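Local structure of predicted ATPase involved in replication control, Cdc46/Mcm family (Methanopyrus kandleri AV19, 3F8T) at residues E40-S45 against K53-D58; R107-R112 against T141-V146; R160-G165 against H178-I183; E219-M224 against L373-G378; A226-S231 against R339-A344. The protein is a homologue of the MCM replicative helicase and probably binds ATP and single-stranded DNA during DNA replication. The protein carries 2 engineered substitutions. All blocks are in the same frame, centred on the assembly; numbering follows the deposited sequence.

How the contacts relate
Contact 1 ties a helix to a short strand in the N-terminal region, contacts 2 and 3 belong to the OB-fold region, and contacts 4 and 5 lie in the P-loop domain. Contacts 1 and 4 are farthest apart, about 57 Å between centres, on opposite sides of the chain's centre. Contacts 4 and 5 are buried and share helix 219-229 and one parallel sheet; the first is wholly apolar, whereas the second adds a weak bond from a buried glutamine amide. The other three are partly buried and more polar: serine hydroxyls in contact 1, a carboxylate and waters in contact 2, strand pairing with charged side chains in contact 3. Contact 3 touches both contact 2 and contact 5.

Contact 1 of 5, residues E40-S45 against K53-D58; sequences ESFQRS and KPVVLD
Ser41 and Ser45, one helical turn apart, face strand 55-58 and hold it through its backbone. Ser45 OG accepts from Val56 N at 2.8 Å, and Ser41 OG, also bonded to Glu61, accepts from Asp58 N at 3.0 Å with a nearly straight N-H...O angle of 174°. Both hydroxyls stand between their own backbone N and carbonyl carbon (chi1 64° for Ser45), which aims them at the strand. The tight, buried part is formed by Phe42 and Val55: CG1 of Val55 sits over one ring face, 3.8 Å from the Phe42 centroid and 27° off the normal, a CH-pi contact. Leu81 of helix 74-88 packs against the same phenylalanine.

Toward solvent the fit is looser. A water donates to Ser45 O at 2.6 Å, but its second bond, to Lys53 O, is weak, and the lysine chain leads away from the helix. Asp58 likewise turns its carboxylate outward, to a salt bridge with Arg60.

Val55 and Leu57 pair through their backbones with the strand 96-99 region. The N-H groups of Val56 and Asp58 are met by hydroxyls, consistent with the two serines capping N-H groups that a further strand could otherwise take.

Contact 2 of 5, residues R107-R112 against T141-V146; sequences RVERIR and TGSELV
Val108 meets Thr141 mainly through water in this part of the OB-fold region, where an irregular segment, 107-112, passes over the turn leading into strand 145-149. One water donates to Val108 O and to Glu144 OE2 while accepting from Thr141 OG1, the last at 2.6 Å, and so joins three residues. Next, Glu109 O lies 3.3 Å from Glu144 OE2; both are acceptors, so this approach is close without being a bond.

Arg110 begins by pointing away, but its chain bends back at chi2 (-56°) and crosses the glutamate. Its CD comes within 3.3 Å of Glu144 OE1. The carboxylate oxygen stands well out of the guanidinium plane, 4.0 Å from Arg110 NE, so the charges are near one another without an N-H being directed between them. At the guanidinium edge, in its plane, lies the CB of Ser143, 3.7 Å from Arg110 NH2.

Ile111 supplies the direct bond: its N donates to the syn lone pair of Glu144 OE2 at 2.9 Å, with an N-H...O angle of 148°. Its side chain meets Val146 tip to tip, CD1 to CG1, beside Ile121 of strand 118-130. OE2 thus has two donors, the amide and the first water. The other oxygen is served at the end of the segment, where a second water accepts from Arg112 N and donates to Glu144 OE1, 2.9 Å away.

Contact 3 of 5, residues R160-G165 against H178-I183; sequences RVEILG and HKKDPI
Arg160 holds its CG anti to the backbone N (chi1 -169°) and runs extended as far as NE, which carries the guanidinium past Lys180 to the turn beyond it. There NH2 of Arg160 donates to Asp181 O at 3.2 Å, the acceptor lying at the guanidinium edge and in its plane, while the carbonyl carbon of Ile183 sits over one face. The other terminal nitrogen, NH1, forms a salt bridge with Glu122, so the group is held from two directions. Lys180 instead bends at chi2 (-65°) and crosses Glu162 obliquely. This sets its CE 3.7 Å from Glu162 CB, and the direct charge contact is a long salt bridge, 3.8 Å from Lys180 NZ to Glu162 OE1; Glu162 OE2 turns to Ser120.

Beneath these side chains the backbones pair. Glu162 N bonds His178 O at 2.8 Å, and His178 N returns to Glu162 O at 2.7 Å, nearly along the C=O axis. Val161 and Lys179 form the adjoining non-hydrogen-bonded pair, on the sheet face opposite to Arg160, Glu162 and Lys180. Strand 160-168 also pairs antiparallel with strands 118-130 and 171-174, as expected of a long strand in the curled sheet of an OB fold.

Contact 4 of 5, residues E219-M224 against L373-G378; sequences EEVGKM and LIAFLG
Neither segment brings a flat group to the interface where Val221 and Met224 meet Leu373, Ala375 and Leu377. Phe376 leaves the backbone on the side away from the helix, and one face of its ring carries Ile374 CG2, 3.6 Å above the plane and offset toward the rim. That aromatic side of the strand thus packs elsewhere, with Ile374 reaching Tyr486 of helix 473-489.

Toward the helix the contact is purely apolar, with no hydrogen bond across it. Val221 crosses Leu377 at about a right angle, its CG2 being 3.6 Å from Leu377 CD2; the same methyl lies 3.9 Å from Ala375 CB. Met224, extended beyond CG, crosses Leu373 obliquely. Its SD is 3.8 Å from Ala375 CB, its CG is 3.8 Å from Leu373 CD1, and its CE ends 4.1 Å from Leu373 CD2. Ala375 is therefore shared between the two helical residues, and its small side chain is consistent with the close backbone approach here, 5.8 Å from Val221 CA to Ala375 CA.

The axes of residues 219-224 and 373-376 come within 8.7 Å and run roughly antiparallel, at 147°. Trp485 adds to the packing around Met224, and Leu244 of the adjoining strand 242-245 touches both Val221 and Ala375. A helix laid on the outermost strand, 373-376, of a five-stranded parallel sheet is in keeping with the alpha/beta core of a P-loop NTPase.

Contact 5 of 5, residues A226-S231 against R339-A344; sequences ALQLFS and RCAVLA
Gln228 O is gripped twice by Ser231, a residue that also lies beside Ala341: Ser231 OG donates to it at 2.7 Å, in the carbonyl plane and on a lone pair, and Ser231 N donates to it at 2.9 Å. These two bonds occur where helix 219-229 gives out. The same hydroxyl accepts from the backbone N of Leu240, so the helix end is fastened to the chain running into strand 242-245.

Across the contact the glutamine side chain does nearly all the work. With CG anti to the backbone N (chi1 178°) and the chain extended beyond it, the amide is delivered to strand 341-346. Its NE2 lies 2.9 Å from Val342 O, but the N-H...O angle of 131° makes this bond weak; the stronger partner of NE2 is Leu240 O. The buried amide nitrogen thus has two backbone acceptors, one from each of two neighbouring chain segments. Across this contact the amide oxygen meets carbon: Gln228 OE1 is 3.6 Å from Leu343 CB and 3.7 Å from Leu343 CD1, the two side chains crossing at about a right angle. Lower on the chain, Gln228 CG rests 4.0 Å from Ala341 CB.

Strand 341-346 is an inner strand of the parallel sheet, between 303-307 and 242-245. The strand order of that sheet, 2-3-4-1-5 counted along the chain, is the 5-1-4-3-2 order of the AAA+ ATPases, and the helix packs against strand 341-346, the fourth in chain order.

Contact 1 of 5, residues E40-S45 against K53-D58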
# COMPACT_ATOMS: atom_id res chain seq x y z
N GLU A 40 -9.41 21.87 -29.42
CA GLU A 40 -10.80 21.55 -29.05
C GLU A 40 -11.00 21.63 -27.54
O GLU A 40 -11.96 22.23 -27.09
CB GLU A 40 -11.25 20.19 -29.58
CG GLU A 40 -12.72 20.18 -30.01
CD GLU A 40 -13.37 18.80 -29.95
OE1 GLU A 40 -12.67 17.78 -30.19
OE2 GLU A 40 -14.59 18.73 -29.65
N SER A 41 -10.06 21.05 -26.78
CA SER A 41 -10.09 21.06 -25.31
C SER A 41 -10.29 22.47 -24.78
O SER A 41 -11.16 22.72 -23.94
CB SER A 41 -8.78 20.49 -24.73
OG SER A 41 -7.62 21.14 -25.27
N PHE A 42 -9.49 23.39 -25.30
CA PHE A 42 -9.51 24.77 -24.85
C PHE A 42 -10.80 25.49 -25.20
O PHE A 42 -11.39 26.13 -24.33
CB PHE A 42 -8.32 25.56 -25.41
CG PHE A 42 -8.12 26.88 -24.74
CD1 PHE A 42 -7.33 26.98 -23.61
CD2 PHE A 42 -8.75 28.01 -25.23
CE1 PHE A 42 -7.14 28.20 -22.98
CE2 PHE A 42 -8.57 29.24 -24.60
CZ PHE A 42 -7.77 29.33 -23.47
N GLN A 43 -11.20 25.43 -26.47
CA GLN A 43 -12.42 26.10 -26.95
C GLN A 43 -13.68 25.64 -26.21
O GLN A 43 -14.51 26.47 -25.85
CB GLN A 43 -12.60 25.91 -28.46
CG GLN A 43 -11.70 26.79 -29.34
CD GLN A 43 -11.98 28.29 -29.21
OE1 GLN A 43 -13.12 28.75 -29.36
NE2 GLN A 43 -10.93 29.07 -28.97
N ARG A 44 -13.82 24.33 -26.01
CA ARG A 44 -14.99 23.74 -25.33
C ARG A 44 -15.07 24.15 -23.86
O ARG A 44 -16.14 24.55 -23.39
CB ARG A 44 -15.02 22.21 -25.44
CG ARG A 44 -15.11 21.65 -26.87
CD ARG A 44 -15.93 22.52 -27.84
NE ARG A 44 -17.37 22.25 -27.78
CZ ARG A 44 -18.30 23.13 -27.42
NH1 ARG A 44 -17.97 24.37 -27.07
NH2 ARG A 44 -19.57 22.77 -27.41
N SER A 45 -13.94 24.04 -23.15
CA SER A 45 -13.88 24.43 -21.75
C SER A 45 -14.01 25.93 -21.56
O SER A 45 -14.62 26.37 -20.59
CB SER A 45 -12.63 23.89 -21.05
OG SER A 45 -11.43 24.43 -21.59
N LYS A 53 -16.07 25.34 -14.08
CA LYS A 53 -15.12 24.32 -14.54
C LYS A 53 -13.84 25.00 -15.06
O LYS A 53 -13.91 26.06 -15.67
CB LYS A 53 -15.73 23.45 -15.65
CG LYS A 53 -16.85 22.50 -15.21
CD LYS A 53 -16.34 21.08 -14.94
CE LYS A 53 -17.42 20.21 -14.26
NZ LYS A 53 -17.68 20.66 -12.84
N PRO A 54 -12.68 24.39 -14.79
CA PRO A 54 -11.44 25.03 -15.25
C PRO A 54 -11.31 24.96 -16.76
O PRO A 54 -11.89 24.08 -17.40
CB PRO A 54 -10.35 24.18 -14.59
CG PRO A 54 -11.04 23.40 -13.51
CD PRO A 54 -12.40 23.15 -14.05
N VAL A 55 -10.56 25.90 -17.33
CA VAL A 55 -10.23 25.82 -18.74
C VAL A 55 -9.16 24.73 -18.86
O VAL A 55 -8.27 24.63 -18.02
CB VAL A 55 -9.77 27.18 -19.29
CG1 VAL A 55 -9.57 27.12 -20.77
CG2 VAL A 55 -10.83 28.23 -18.97
N VAL A 56 -9.28 23.90 -19.89
CA VAL A 56 -8.45 22.71 -20.01
C VAL A 56 -7.64 22.74 -21.29
O VAL A 56 -8.18 22.99 -22.37
CB VAL A 56 -9.32 21.40 -19.96
CG1 VAL A 56 -8.55 20.21 -20.49
CG2 VAL A 56 -9.79 21.11 -18.53
N LEU A 57 -6.33 22.52 -21.17
CA LEU A 57 -5.49 22.33 -22.34
C LEU A 57 -5.01 20.89 -22.39
O LEU A 57 -4.26 20.47 -21.53
CB LEU A 57 -4.28 23.29 -22.35
CG LEU A 57 -3.20 23.07 -23.44
CD1 LEU A 57 -3.76 23.14 -24.87
CD2 LEU A 57 -2.08 24.08 -23.27
N ASP A 58 -5.46 20.15 -23.40
CA ASP A 58 -4.98 18.80 -23.63
C ASP A 58 -3.82 18.88 -24.60
O ASP A 58 -4.00 19.15 -25.80
CB ASP A 58 -6.10 17.89 -24.16
CG ASP A 58 -5.70 16.43 -24.16
OD1 ASP A 58 -4.55 16.14 -24.53
OD2 ASP A 58 -6.52 15.55 -23.80
O HOH W 1 -15.17 25.08 -18.43

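Contact 2 of 5, residues R107-R112 against T141-V146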
# COMPACT_ATOMS: atom_id res chain seq x y z
N ARG A 107 5.51 11.19 -13.45
CA ARG A 107 6.15 10.42 -12.38
C ARG A 107 7.63 10.76 -12.23
O ARG A 107 8.49 9.87 -12.20
CB ARG A 107 5.96 8.92 -12.62
CG ARG A 107 4.51 8.49 -12.62
CD ARG A 107 4.37 7.05 -13.09
NE ARG A 107 2.96 6.69 -13.24
CZ ARG A 107 2.27 6.77 -14.38
NH1 ARG A 107 2.86 7.18 -15.51
NH2 ARG A 107 0.99 6.44 -14.40
N VAL A 108 7.91 12.05 -12.13
CA VAL A 108 9.27 12.58 -12.03
C VAL A 108 9.91 12.15 -10.71
O VAL A 108 9.35 12.34 -9.63
CB VAL A 108 9.27 14.13 -12.19
CG1 VAL A 108 10.58 14.73 -11.72
CG2 VAL A 108 8.99 14.52 -13.64
N GLU A 109 11.10 11.57 -10.82
CA GLU A 109 11.81 11.04 -9.67
C GLU A 109 12.66 12.08 -8.94
O GLU A 109 12.99 11.89 -7.77
CB GLU A 109 12.64 9.82 -10.09
CG GLU A 109 11.78 8.67 -10.59
CD GLU A 109 12.59 7.41 -10.87
OE1 GLU A 109 13.70 7.27 -10.32
OE2 GLU A 109 12.09 6.55 -11.64
N ARG A 110 13.02 13.16 -9.64
CA ARG A 110 13.81 14.27 -9.08
C ARG A 110 13.24 15.61 -9.55
O ARG A 110 13.45 15.98 -10.69
CB ARG A 110 15.29 14.16 -9.49
CG ARG A 110 16.06 13.02 -8.83
CD ARG A 110 15.98 13.11 -7.31
NE ARG A 110 16.35 11.84 -6.68
CZ ARG A 110 17.55 11.57 -6.20
NH1 ARG A 110 18.51 12.49 -6.26
NH2 ARG A 110 17.80 10.39 -5.66
N ILE A 111 12.54 16.32 -8.68
CA ILE A 111 11.78 17.52 -9.12
C ILE A 111 12.60 18.81 -9.29
O ILE A 111 12.23 19.69 -10.06
CB ILE A 111 10.54 17.82 -8.24
CG1 ILE A 111 10.95 18.32 -6.84
CG2 ILE A 111 9.60 16.61 -8.15
CD1 ILE A 111 10.04 19.45 -6.30
N ARG A 112 13.70 18.93 -8.56
CA ARG A 112 14.45 20.21 -8.54
C ARG A 112 14.94 20.67 -9.93
O ARG A 112 14.80 21.85 -10.27
CB ARG A 112 15.60 20.14 -7.53
CG ARG A 112 16.20 21.49 -7.16
CD ARG A 112 17.03 21.39 -5.88
NE ARG A 112 17.87 22.57 -5.68
CZ ARG A 112 18.37 22.96 -4.51
NH1 ARG A 112 18.10 22.27 -3.40
NH2 ARG A 112 19.12 24.04 -4.43
N THR A 141 8.19 10.04 -3.16
CA THR A 141 8.06 9.55 -4.54
C THR A 141 8.96 8.34 -4.83
O THR A 141 9.07 7.89 -5.97
CB THR A 141 8.33 10.66 -5.58
OG1 THR A 141 9.65 11.15 -5.41
CG2 THR A 141 7.36 11.81 -5.42
N GLY A 142 9.59 7.80 -3.80
CA GLY A 142 10.45 6.63 -3.97
C GLY A 142 11.89 6.95 -3.66
O GLY A 142 12.49 6.33 -2.78
N SER A 143 12.46 7.93 -4.36
CA SER A 143 13.86 8.31 -4.11
C SER A 143 14.03 9.61 -3.34
O SER A 143 15.11 9.88 -2.81
CB SER A 143 14.66 8.39 -5.42
OG SER A 143 14.35 7.30 -6.27
N GLU A 144 12.96 10.41 -3.24
CA GLU A 144 13.04 11.69 -2.56
C GLU A 144 11.72 12.05 -1.90
O GLU A 144 10.68 11.47 -2.21
CB GLU A 144 13.46 12.80 -3.53
CG GLU A 144 12.40 13.17 -4.57
CD GLU A 144 12.83 14.31 -5.48
OE1 GLU A 144 13.97 14.81 -5.34
OE2 GLU A 144 12.03 14.69 -6.36
N LEU A 145 11.77 13.03 -1.00
CA LEU A 145 10.56 13.58 -0.40
C LEU A 145 10.28 14.93 -1.05
O LEU A 145 11.18 15.78 -1.14
CB LEU A 145 10.73 13.71 1.11
CG LEU A 145 11.09 12.43 1.86
CD1 LEU A 145 11.33 12.75 3.34
CD2 LEU A 145 10.02 11.36 1.68
N VAL A 146 9.05 15.13 -1.51
CA VAL A 146 8.69 16.30 -2.31
C VAL A 146 7.72 17.19 -1.55
O VAL A 146 6.69 16.71 -1.08
CB VAL A 146 8.07 15.87 -3.67
CG1 VAL A 146 7.56 17.08 -4.46
CG2 VAL A 146 9.09 15.07 -4.48
O HOH W 2 9.92 13.19 -6.94
O HOH W 3 15.00 17.08 -6.75

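Contact 3 of 5, residues R160-G165 against H178-I183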
# COMPACT_ATOMS: atom_id res chain seq x y z
N ARG A 160 -1.78 7.01 -1.33
CA ARG A 160 -0.98 7.03 -2.55
C ARG A 160 -1.66 7.91 -3.60
O ARG A 160 -2.84 7.72 -3.92
CB ARG A 160 -0.77 5.62 -3.09
CG ARG A 160 0.25 5.56 -4.19
CD ARG A 160 0.77 4.13 -4.36
NE ARG A 160 1.53 4.02 -5.60
CZ ARG A 160 0.99 3.73 -6.78
NH1 ARG A 160 1.77 3.67 -7.86
NH2 ARG A 160 -0.32 3.49 -6.88
N VAL A 161 -0.91 8.85 -4.16
CA VAL A 161 -1.48 9.87 -5.02
C VAL A 161 -0.63 10.13 -6.26
O VAL A 161 0.58 9.92 -6.25
CB VAL A 161 -1.69 11.20 -4.23
CG1 VAL A 161 -2.65 10.99 -3.07
CG2 VAL A 161 -0.35 11.76 -3.71
N GLU A 162 -1.28 10.54 -7.35
CA GLU A 162 -0.59 11.23 -8.42
C GLU A 162 -0.99 12.70 -8.38
O GLU A 162 -2.18 13.04 -8.32
CB GLU A 162 -0.86 10.62 -9.80
CG GLU A 162 0.04 11.22 -10.91
CD GLU A 162 0.03 10.46 -12.23
OE1 GLU A 162 -0.96 9.74 -12.51
OE2 GLU A 162 1.01 10.59 -13.01
N ILE A 163 0.02 13.57 -8.39
CA ILE A 163 -0.22 15.01 -8.28
C ILE A 163 0.37 15.68 -9.50
O ILE A 163 1.57 15.55 -9.79
CB ILE A 163 0.41 15.65 -7.01
CG1 ILE A 163 -0.08 14.95 -5.75
CG2 ILE A 163 0.06 17.17 -6.93
CD1 ILE A 163 0.47 15.55 -4.45
N LEU A 164 -0.48 16.41 -10.20
CA LEU A 164 -0.04 17.23 -11.31
C LEU A 164 0.16 18.64 -10.79
O LEU A 164 -0.62 19.12 -9.97
CB LEU A 164 -1.11 17.20 -12.38
CG LEU A 164 -0.58 17.13 -13.79
CD1 LEU A 164 -1.27 15.97 -14.51
CD2 LEU A 164 -0.87 18.44 -14.47
N GLY A 165 1.21 19.31 -11.28
CA GLY A 165 1.51 20.64 -10.81
C GLY A 165 2.65 21.30 -11.54
O GLY A 165 3.24 20.74 -12.44
N HIS A 178 -4.87 13.05 -7.84
CA HIS A 178 -5.60 11.83 -8.16
C HIS A 178 -5.23 10.74 -7.15
O HIS A 178 -4.07 10.37 -7.05
CB HIS A 178 -5.27 11.36 -9.57
CG HIS A 178 -5.65 12.34 -10.64
ND1 HIS A 178 -6.96 12.59 -11.00
CD2 HIS A 178 -4.89 13.14 -11.43
CE1 HIS A 178 -6.99 13.50 -11.95
NE2 HIS A 178 -5.75 13.85 -12.23
N LYS A 179 -6.24 10.27 -6.41
CA LYS A 179 -6.07 9.16 -5.47
C LYS A 179 -5.76 7.90 -6.27
O LYS A 179 -6.32 7.68 -7.35
CB LYS A 179 -7.34 8.98 -4.62
CG LYS A 179 -7.12 8.21 -3.33
CD LYS A 179 -8.41 7.55 -2.77
CE LYS A 179 -9.40 8.57 -2.21
NZ LYS A 179 -10.45 7.90 -1.36
N LYS A 180 -4.84 7.09 -5.75
CA LYS A 180 -4.45 5.84 -6.39
C LYS A 180 -4.67 4.68 -5.42
O LYS A 180 -4.84 4.92 -4.21
CB LYS A 180 -2.96 5.87 -6.80
CG LYS A 180 -2.60 6.91 -7.89
CD LYS A 180 -3.27 6.57 -9.22
CE LYS A 180 -2.97 7.60 -10.28
NZ LYS A 180 -3.70 7.26 -11.54
N ASP A 181 -4.65 3.45 -5.94
CA ASP A 181 -4.65 2.24 -5.10
C ASP A 181 -3.42 2.31 -4.19
O ASP A 181 -2.43 2.93 -4.56
CB ASP A 181 -4.54 0.97 -5.95
CG ASP A 181 -5.66 0.83 -6.99
OD1 ASP A 181 -6.78 1.34 -6.75
OD2 ASP A 181 -5.42 0.20 -8.05
N PRO A 182 -3.46 1.67 -3.00
CA PRO A 182 -2.28 1.70 -2.13
C PRO A 182 -1.03 1.05 -2.71
O PRO A 182 0.08 1.35 -2.27
CB PRO A 182 -2.74 0.94 -0.88
CG PRO A 182 -4.25 1.02 -0.91
CD PRO A 182 -4.58 0.94 -2.38
N ILE A 183 -1.19 0.18 -3.70
CA ILE A 183 -0.04 -0.48 -4.31
C ILE A 183 0.05 -0.19 -5.81
O ILE A 183 -0.98 0.06 -6.44
CB ILE A 183 -0.01 -2.01 -4.00
CG1 ILE A 183 -1.22 -2.73 -4.60
CG2 ILE A 183 0.07 -2.22 -2.47
CD1 ILE A 183 -1.00 -4.25 -4.80
O HOH W 4 -4.12 5.13 -1.47
O HOH W 5 -3.23 10.59 -12.37

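Contact 4 of 5, residues E219-M224 against L373-G378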
# COMPACT_ATOMS: atom_id res chain seq x y z
N GLU A 219 10.17 -24.87 5.33
CA GLU A 219 9.09 -25.04 4.33
C GLU A 219 7.74 -24.42 4.71
O GLU A 219 7.18 -23.64 3.95
CB GLU A 219 8.89 -26.53 4.02
CG GLU A 219 7.71 -26.85 3.10
CD GLU A 219 7.88 -26.32 1.68
OE1 GLU A 219 7.85 -25.08 1.47
OE2 GLU A 219 8.01 -27.16 0.76
N GLU A 220 7.22 -24.80 5.88
CA GLU A 220 5.96 -24.28 6.39
C GLU A 220 6.04 -22.78 6.64
O GLU A 220 5.10 -22.04 6.33
CB GLU A 220 5.59 -24.99 7.69
CG GLU A 220 5.53 -26.50 7.51
CD GLU A 220 4.41 -26.89 6.58
OE1 GLU A 220 3.26 -26.53 6.90
OE2 GLU A 220 4.69 -27.52 5.54
N VAL A 221 7.17 -22.34 7.19
CA VAL A 221 7.39 -20.93 7.46
C VAL A 221 7.30 -20.15 6.13
O VAL A 221 6.57 -19.17 6.05
CB VAL A 221 8.74 -20.70 8.16
CG1 VAL A 221 9.03 -19.22 8.29
CG2 VAL A 221 8.73 -21.38 9.54
N GLY A 222 8.03 -20.61 5.11
CA GLY A 222 7.98 -19.98 3.78
C GLY A 222 6.56 -19.91 3.22
O GLY A 222 6.17 -18.90 2.63
N LYS A 223 5.80 -20.99 3.38
CA LYS A 223 4.42 -21.04 2.86
C LYS A 223 3.54 -20.02 3.57
O LYS A 223 2.77 -19.32 2.95
CB LYS A 223 3.84 -22.44 2.99
CG LYS A 223 4.47 -23.47 2.03
CD LYS A 223 3.83 -24.82 2.26
CE LYS A 223 4.36 -25.83 1.24
NZ LYS A 223 3.87 -27.19 1.60
N MET A 224 3.67 -19.93 4.89
CA MET A 224 2.93 -18.92 5.68
C MET A 224 3.20 -17.49 5.21
O MET A 224 2.28 -16.71 5.02
CB MET A 224 3.33 -19.02 7.16
CG MET A 224 2.90 -20.30 7.83
SD MET A 224 3.42 -20.20 9.57
CE MET A 224 2.70 -21.73 10.12
N LEU A 373 -1.06 -16.81 12.68
CA LEU A 373 -0.10 -17.90 12.71
C LEU A 373 1.13 -17.49 13.48
O LEU A 373 1.59 -16.36 13.37
CB LEU A 373 0.35 -18.28 11.29
CG LEU A 373 -0.71 -18.75 10.28
CD1 LEU A 373 -0.26 -18.52 8.86
CD2 LEU A 373 -1.07 -20.20 10.53
N ILE A 374 1.68 -18.43 14.24
CA ILE A 374 3.00 -18.25 14.81
C ILE A 374 3.91 -19.29 14.17
O ILE A 374 3.61 -20.47 14.19
CB ILE A 374 3.04 -18.37 16.35
CG1 ILE A 374 1.95 -17.49 16.98
CG2 ILE A 374 4.47 -18.05 16.85
CD1 ILE A 374 1.88 -17.53 18.52
N ALA A 375 5.01 -18.81 13.59
CA ALA A 375 5.98 -19.68 12.93
C ALA A 375 7.19 -19.87 13.85
O ALA A 375 8.04 -18.97 14.00
CB ALA A 375 6.38 -19.07 11.61
N PHE A 376 7.24 -21.03 14.50
CA PHE A 376 8.32 -21.38 15.41
C PHE A 376 9.46 -21.94 14.60
O PHE A 376 9.37 -23.07 14.10
CB PHE A 376 7.85 -22.41 16.46
CG PHE A 376 6.71 -21.93 17.31
CD1 PHE A 376 5.39 -22.25 16.99
CD2 PHE A 376 6.96 -21.16 18.44
CE1 PHE A 376 4.34 -21.79 17.77
CE2 PHE A 376 5.92 -20.71 19.22
CZ PHE A 376 4.60 -21.02 18.89
N LEU A 377 10.51 -21.15 14.42
CA LEU A 377 11.65 -21.57 13.62
C LEU A 377 12.44 -22.64 14.37
O LEU A 377 12.47 -22.64 15.60
CB LEU A 377 12.54 -20.37 13.28
CG LEU A 377 11.92 -19.07 12.75
CD1 LEU A 377 13.01 -18.15 12.23
CD2 LEU A 377 10.89 -19.34 11.66
N GLY A 378 13.07 -23.55 13.64
CA GLY A 378 13.77 -24.68 14.27
C GLY A 378 12.81 -25.76 14.74
O GLY A 378 13.23 -26.86 15.15

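Contact 5 of 5, residues A226-S231 against R339-A344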
# COMPACT_ATOMS: atom_id res chain seq x y z
N ALA A 226 4.60 -16.58 2.29
CA ALA A 226 4.10 -16.46 0.90
C ALA A 226 2.61 -16.09 0.87
O ALA A 226 2.21 -15.13 0.23
CB ALA A 226 4.34 -17.75 0.14
N LEU A 227 1.80 -16.84 1.61
CA LEU A 227 0.36 -16.57 1.61
C LEU A 227 0.05 -15.22 2.29
O LEU A 227 -0.86 -14.51 1.90
CB LEU A 227 -0.40 -17.75 2.25
CG LEU A 227 -0.34 -19.06 1.44
CD1 LEU A 227 -0.83 -20.21 2.27
CD2 LEU A 227 -1.14 -18.97 0.12
N GLN A 228 0.82 -14.86 3.31
CA GLN A 228 0.67 -13.50 3.87
C GLN A 228 0.82 -12.38 2.80
O GLN A 228 0.00 -11.46 2.74
CB GLN A 228 1.61 -13.26 5.05
CG GLN A 228 1.50 -11.83 5.60
CD GLN A 228 2.45 -11.58 6.74
OE1 GLN A 228 3.63 -11.91 6.64
NE2 GLN A 228 1.93 -11.02 7.84
N LEU A 229 1.84 -12.49 1.95
CA LEU A 229 2.01 -11.52 0.85
C LEU A 229 0.76 -11.43 -0.02
O LEU A 229 0.31 -10.34 -0.35
CB LEU A 229 3.22 -11.88 -0.03
CG LEU A 229 4.58 -11.56 0.62
CD1 LEU A 229 5.69 -12.29 -0.16
CD2 LEU A 229 4.85 -10.07 0.67
N PHE A 230 0.18 -12.58 -0.31
CA PHE A 230 -1.03 -12.67 -1.14
C PHE A 230 -2.33 -12.30 -0.39
O PHE A 230 -3.43 -12.40 -0.95
CB PHE A 230 -1.11 -14.04 -1.80
CG PHE A 230 -0.20 -14.15 -3.01
CD1 PHE A 230 1.13 -14.52 -2.87
CD2 PHE A 230 -0.69 -13.85 -4.28
CE1 PHE A 230 1.97 -14.60 -3.98
CE2 PHE A 230 0.13 -13.93 -5.40
CZ PHE A 230 1.46 -14.32 -5.25
N SER A 231 -2.19 -11.86 0.86
CA SER A 231 -3.35 -11.38 1.62
C SER A 231 -3.37 -9.85 1.70
O SER A 231 -4.24 -9.27 2.35
CB SER A 231 -3.35 -11.96 3.02
OG SER A 231 -2.45 -11.26 3.85
N ARG A 339 -3.95 -0.40 6.61
CA ARG A 339 -4.44 -1.72 6.21
C ARG A 339 -3.24 -2.55 5.85
O ARG A 339 -3.02 -2.89 4.69
CB ARG A 339 -5.42 -1.59 5.03
CG ARG A 339 -6.70 -0.85 5.43
CD ARG A 339 -7.47 -0.28 4.20
NE ARG A 339 -6.70 0.72 3.46
CZ ARG A 339 -7.15 1.39 2.40
NH1 ARG A 339 -8.40 1.20 1.96
NH2 ARG A 339 -6.37 2.27 1.79
N CYS A 340 -2.45 -2.86 6.88
CA CYS A 340 -1.18 -3.58 6.70
C CYS A 340 -1.28 -5.02 7.19
O CYS A 340 -2.07 -5.33 8.07
CB CYS A 340 -0.05 -2.84 7.43
SG CYS A 340 -0.36 -2.44 9.15
N ALA A 341 -0.50 -5.91 6.59
CA ALA A 341 -0.38 -7.28 7.08
C ALA A 341 0.84 -7.25 8.00
O ALA A 341 1.92 -6.87 7.57
CB ALA A 341 -0.18 -8.24 5.89
N VAL A 342 0.65 -7.62 9.26
CA VAL A 342 1.72 -7.50 10.24
C VAL A 342 2.59 -8.77 10.24
O VAL A 342 2.11 -9.87 10.54
CB VAL A 342 1.17 -7.22 11.65
CG1 VAL A 342 2.31 -7.28 12.70
CG2 VAL A 342 0.47 -5.83 11.68
N LEU A 343 3.85 -8.57 9.89
CA LEU A 343 4.88 -9.61 9.96
C LEU A 343 5.81 -9.25 11.10
O LEU A 343 6.70 -8.42 10.95
CB LEU A 343 5.65 -9.73 8.65
CG LEU A 343 6.85 -10.72 8.71
CD1 LEU A 343 6.42 -12.12 9.13
CD2 LEU A 343 7.52 -10.75 7.39
N ALA A 344 5.60 -9.88 12.24
CA ALA A 344 6.35 -9.56 13.44
C ALA A 344 7.38 -10.66 13.70
O ALA A 344 7.26 -11.77 13.18
CB ALA A 344 5.42 -9.45 14.59